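Local coordinates for hypothetical protein yigZ (Escherichia coli, PDB 1VI7), which is of unknown function but may bind guanyl ribonucleotides and hydrolyse ribonucleoside triphosphates, at residues I98-V103 and G122-A127. Residues are numbered along the deposited sequence; the frame is centred on the assembly and turned at random.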
loop_
_atom_site.group_PDB
_atom_site.type_symbol
_atom_site.label_atom_id
_atom_site.label_comp_id
_atom_site.label_asym_id
_atom_site.label_seq_id
_atom_site.Cartn_x
_atom_site.Cartn_y
_atom_site.Cartn_z
ATOM N N ILE A 98 3.108 1.456 2.772
ATOM C CA ILE A 98 3.771 0.919 3.970
ATOM C C ILE A 98 3.140 1.513 5.219
ATOM O O ILE A 98 2.770 2.681 5.207
ATOM C CB ILE A 98 5.274 1.233 3.919
ATOM C CG1 ILE A 98 5.999 0.866 5.197
ATOM C CG2 ILE A 98 5.473 2.686 3.568
ATOM C CD1 ILE A 98 7.512 0.914 5.116
ATOM N N THR A 99 3.214 0.791 6.316
ATOM C CA THR A 99 2.630 1.203 7.577
ATOM C C THR A 99 3.628 0.939 8.686
ATOM O O THR A 99 4.439 0.024 8.519
ATOM C CB THR A 99 1.334 0.379 7.782
ATOM O OG1 THR A 99 0.308 0.911 6.926
ATOM C CG2 THR A 99 0.857 0.391 9.209
ATOM N N ALA A 100 3.581 1.703 9.776
ATOM C CA ALA A 100 4.572 1.444 10.834
ATOM C C ALA A 100 3.921 1.472 12.207
ATOM O O ALA A 100 2.876 2.097 12.371
ATOM C CB ALA A 100 5.694 2.479 10.755
ATOM N N VAL A 101 4.440 0.668 13.137
ATOM C CA VAL A 101 3.953 0.645 14.473
ATOM C C VAL A 101 5.051 0.678 15.535
ATOM O O VAL A 101 5.887 -0.214 15.654
ATOM C CB VAL A 101 3.047 -0.542 14.814
ATOM C CG1 VAL A 101 2.778 -0.557 16.332
ATOM C CG2 VAL A 101 1.720 -0.470 14.078
ATOM N N VAL A 102 5.005 1.724 16.382
ATOM C CA VAL A 102 5.993 1.682 17.497
ATOM C C VAL A 102 5.244 1.118 18.695
ATOM O O VAL A 102 3.992 1.129 18.638
ATOM C CB VAL A 102 6.693 2.998 17.671
ATOM C CG1 VAL A 102 7.917 2.878 18.575
ATOM C CG2 VAL A 102 7.165 3.527 16.301
ATOM N N VAL A 103 5.842 0.271 19.510
ATOM C CA VAL A 103 5.177 -0.395 20.635
ATOM C C VAL A 103 5.858 0.043 21.917
ATOM O O VAL A 103 7.072 -0.148 22.080
ATOM C CB VAL A 103 5.210 -1.914 20.443
ATOM C CG1 VAL A 103 4.858 -2.690 21.711
ATOM C CG2 VAL A 103 4.209 -2.311 19.338
ATOM N N GLY A 122 12.578 8.598 15.172
ATOM C CA GLY A 122 13.809 7.850 15.113
ATOM C C GLY A 122 13.638 6.352 14.969
ATOM O O GLY A 122 14.494 5.663 14.419
ATOM N N GLY A 123 12.645 5.787 15.645
ATOM C CA GLY A 123 12.339 4.369 15.582
ATOM C C GLY A 123 11.993 3.998 14.144
ATOM O O GLY A 123 12.642 3.107 13.581
ATOM N N VAL A 124 11.120 4.794 13.515
ATOM C CA VAL A 124 10.772 4.504 12.118
ATOM C C VAL A 124 11.987 4.735 11.227
ATOM O O VAL A 124 12.285 3.900 10.346
ATOM C CB VAL A 124 9.542 5.253 11.646
ATOM C CG1 VAL A 124 9.128 4.939 10.225
ATOM C CG2 VAL A 124 8.389 4.902 12.581
ATOM N N ASN A 125 12.844 5.664 11.645
ATOM C CA ASN A 125 14.064 5.914 10.913
ATOM C C ASN A 125 15.013 4.724 10.878
ATOM O O ASN A 125 15.617 4.451 9.837
ATOM C CB ASN A 125 14.784 7.127 11.553
ATOM C CG ASN A 125 15.958 7.546 10.674
ATOM O OD1 ASN A 125 17.019 6.932 10.783
ATOM N ND2 ASN A 125 15.692 8.477 9.781
ATOM N N GLN A 126 15.194 4.024 11.984
ATOM C CA GLN A 126 16.144 2.933 12.058
ATOM C C GLN A 126 15.699 1.737 11.223
ATOM O O GLN A 126 16.481 1.064 10.567
ATOM C CB GLN A 126 16.336 2.484 13.509
ATOM C CG GLN A 126 17.031 3.494 14.399
ATOM C CD GLN A 126 18.301 4.010 13.734
ATOM O OE1 GLN A 126 18.485 5.228 13.674
ATOM N NE2 GLN A 126 19.037 3.090 13.119
ATOM N N ALA A 127 14.407 1.448 11.364
ATOM C CA ALA A 127 13.740 0.332 10.719
ATOM C C ALA A 127 13.881 0.470 9.199
ATOM O O ALA A 127 14.176 -0.452 8.461
ATOM C CB ALA A 127 12.256 0.367 11.069
#
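Val124, on helix 113-128, sets its CG2 methyl over two residues of strand 98-105, Ala100 and Val102. The contact is apolar throughout: Val124 CG2 lies 4.1 Å from Ala100 CB and 4.2 Å from Val102 CG2, so one methyl serves both partners. Val124 has CG1 anti to its backbone N (chi1 -178°), which leaves CG2 beside that N and facing the strand. Val102 adopts nearly the same rotamer, and it is again the methyl next to the backbone N that reaches across; the two valines meet at a slant.

Ala100 and Val124 have their CA atoms 7.0 Å apart, and Gly123 faces Val102 with bare backbone, CA to CA 7.2 Å.

Around this patch, Met86 of helix 84-93 touches both valines, and Gln89 and Leu90 also pack on Val124. Leu29 of the adjoining strand 23-31 reaches Ala100 and Ala127, while Ala100 bonds through its backbone to Ala58 of strand 57-60, and Val102 to Cys56 just before it.

This is helix-on-sheet packing in the UPF0029 region, with helices 113-128 and 84-93 on one face of the five-stranded antiparallel sheet and helix 34-48 against the other, at Thr99. With only buried methyl groups meeting, the attachment rests on van der Waals contact and the exclusion of water rather than on directional bonds.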